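Local coordinates for protein streptokinase domain B (Streptococcus dysgalactiae subsp. equisimilis, PDB 1QQR) that belongs to a non-proteolytic plasminogen activator and probably contributes to turning plasminogen into an active protease in fibrinolysis, at residues 1-6 against 97-101. Numbering follows the deposited sequence.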
loop_
_atom_site.group_PDB
_atom_site.type_symbol
_atom_site.label_atom_id
_atom_site.label_comp_id
_atom_site.label_asym_id
_atom_site.label_seq_id
_atom_site.Cartn_x
_atom_site.Cartn_y
_atom_site.Cartn_z
ATOM N N ILE A 1 -16.430 14.956 -13.894
ATOM C CA ILE A 1 -15.752 13.688 -14.286
ATOM C C ILE A 1 -16.145 13.295 -15.726
ATOM O O ILE A 1 -17.134 12.597 -15.960
ATOM C CB ILE A 1 -16.097 12.571 -13.260
ATOM C CG1 ILE A 1 -15.019 11.494 -13.305
ATOM C CG2 ILE A 1 -17.509 12.019 -13.487
ATOM C CD1 ILE A 1 -13.726 11.952 -12.675
ATOM N N GLN A 2 -15.346 13.754 -16.687
ATOM C CA GLN A 2 -15.596 13.530 -18.112
ATOM C C GLN A 2 -15.254 12.157 -18.693
ATOM O O GLN A 2 -16.102 11.489 -19.287
ATOM C CB GLN A 2 -14.857 14.603 -18.913
ATOM C CG GLN A 2 -15.253 16.027 -18.534
ATOM C CD GLN A 2 -14.213 17.062 -18.938
ATOM O OE1 GLN A 2 -13.853 17.180 -20.113
ATOM N NE2 GLN A 2 -13.727 17.822 -17.960
ATOM N N ASN A 3 -14.003 11.749 -18.536
ATOM C CA ASN A 3 -13.540 10.475 -19.065
ATOM C C ASN A 3 -13.069 9.604 -17.912
ATOM O O ASN A 3 -11.889 9.577 -17.578
ATOM C CB ASN A 3 -12.391 10.723 -20.039
ATOM C CG ASN A 3 -12.425 12.120 -20.625
ATOM O OD1 ASN A 3 -13.399 12.509 -21.278
ATOM N ND2 ASN A 3 -11.368 12.892 -20.384
ATOM N N GLN A 4 -14.003 8.892 -17.307
ATOM C CA GLN A 4 -13.702 8.035 -16.181
ATOM C C GLN A 4 -12.618 7.021 -16.506
ATOM O O GLN A 4 -12.678 6.341 -17.531
ATOM C CB GLN A 4 -14.966 7.299 -15.750
ATOM C CG GLN A 4 -14.840 6.539 -14.445
ATOM C CD GLN A 4 -16.085 5.740 -14.141
ATOM O OE1 GLN A 4 -16.317 4.685 -14.737
ATOM N NE2 GLN A 4 -16.906 6.246 -13.221
ATOM N N ALA A 5 -11.626 6.915 -15.624
ATOM C CA ALA A 5 -10.553 5.953 -15.820
ATOM C C ALA A 5 -11.194 4.599 -16.123
ATOM O O ALA A 5 -12.223 4.254 -15.558
ATOM C CB ALA A 5 -9.703 5.871 -14.569
ATOM N N LYS A 6 -10.583 3.832 -17.008
ATOM C CA LYS A 6 -11.125 2.541 -17.387
ATOM C C LYS A 6 -10.576 1.408 -16.523
ATOM O O LYS A 6 -11.099 0.285 -16.527
ATOM C CB LYS A 6 -10.783 2.288 -18.859
ATOM C CG LYS A 6 -11.201 3.460 -19.763
ATOM C CD LYS A 6 -10.489 3.467 -21.108
ATOM C CE LYS A 6 -10.757 4.780 -21.840
ATOM N NZ LYS A 6 -9.957 4.919 -23.096
ATOM N N ASN A 97 -13.089 7.129 -7.884
ATOM C CA ASN A 97 -13.440 7.514 -9.255
ATOM C C ASN A 97 -12.463 8.574 -9.726
ATOM O O ASN A 97 -12.025 9.428 -8.950
ATOM C CB ASN A 97 -14.861 8.095 -9.309
ATOM C CG ASN A 97 -15.469 8.043 -10.701
ATOM O OD1 ASN A 97 -14.841 7.590 -11.665
ATOM N ND2 ASN A 97 -16.706 8.500 -10.810
ATOM N N ARG A 98 -12.115 8.525 -11.000
ATOM C CA ARG A 98 -11.179 9.501 -11.513
ATOM C C ARG A 98 -11.184 9.627 -13.023
ATOM O O ARG A 98 -11.664 8.757 -13.770
ATOM C CB ARG A 98 -9.747 9.161 -11.050
ATOM C CG ARG A 98 -9.139 7.965 -11.801
ATOM C CD ARG A 98 -7.986 7.321 -11.041
ATOM N NE ARG A 98 -8.424 6.627 -9.826
ATOM C CZ ARG A 98 -7.600 6.119 -8.906
ATOM N NH1 ARG A 98 -6.283 6.235 -9.046
ATOM N NH2 ARG A 98 -8.089 5.449 -7.862
ATOM N N GLU A 99 -10.591 10.733 -13.445
ATOM C CA GLU A 99 -10.420 11.082 -14.841
ATOM C C GLU A 99 -9.365 10.127 -15.396
ATOM O O GLU A 99 -8.407 9.803 -14.706
ATOM C CB GLU A 99 -9.930 12.523 -14.913
ATOM C CG GLU A 99 -10.326 13.233 -16.169
ATOM C CD GLU A 99 -11.820 13.384 -16.295
ATOM O OE1 GLU A 99 -12.417 14.068 -15.439
ATOM O OE2 GLU A 99 -12.388 12.815 -17.248
ATOM N N GLN A 100 -9.545 9.666 -16.628
ATOM C CA GLN A 100 -8.600 8.741 -17.262
ATOM C C GLN A 100 -7.251 9.427 -17.457
ATOM O O GLN A 100 -7.184 10.530 -17.981
ATOM C CB GLN A 100 -9.140 8.283 -18.616
ATOM C CG GLN A 100 -8.139 7.549 -19.477
ATOM C CD GLN A 100 -7.863 6.151 -18.984
ATOM O OE1 GLN A 100 -8.789 5.388 -18.717
ATOM N NE2 GLN A 100 -6.586 5.793 -18.879
ATOM N N ALA A 101 -6.178 8.762 -17.044
ATOM C CA ALA A 101 -4.833 9.327 -17.165
ATOM C C ALA A 101 -4.297 9.371 -18.597
ATOM O O ALA A 101 -4.587 8.484 -19.421
ATOM C CB ALA A 101 -3.852 8.525 -16.306
#
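A surface contact dominated by hydrogen bonds ties the N-terminal segment 1-6, which leads into strand 8-18, to 97-101 in the loop between strands 92-94 and 102-104. At its middle, Gln4 and Glu99 form a single beta bridge. Ala5 N donates to Arg98 O at 2.6 Å, and Gln100 N meets Asn3 O at 2.5 Å, nearly in line with the C=O bond.

Glu99 starts away from segment 1-6, but its chain bends at chi2 (64°) and carries the carboxylate back to the backbone amides of Gln2 and Asn3. Gln2 N donates to the syn lone pair of OE1 at 3.2 Å. Asn3 N points to OE2 in a bond modelled so short that its exact length is doubtful. The Ile1 CD1 methyl lies over the face of the Arg98-Glu99 peptide, 3.5 Å from Glu99 N.

Gln100 grips the other end. Its bent side chain brings OE1 within 2.9 Å of Lys6 N, while the extended Lys6 chain runs across the amide, with CG 3.3 Å from OE1, on its way to a salt bridge with Glu113. The side chains of Gln4 and Asn97 cross at about a right angle, their amide planes 65° apart, and Gln4 NE2 makes a weak bond to Asn97 OD1 (2.9 Å). Ala5 CB packs on Arg98 CG, whose guanidinium turns away to salt bridges with Asp118 and Asp77; the side chains of Ala5 and Arg98 both touch Asn116 of strand 111-128.

Backbone amides of Gln2, Asn3 and Lys6 thus meet side-chain oxygens. The Glu99 carboxylate, probably ionised, would be stabilised by Gln2 N-H and, less certainly, Asn3 N-H; the Ile1 amine of this isolated domain, too far for a salt bridge, could add only long-range attraction.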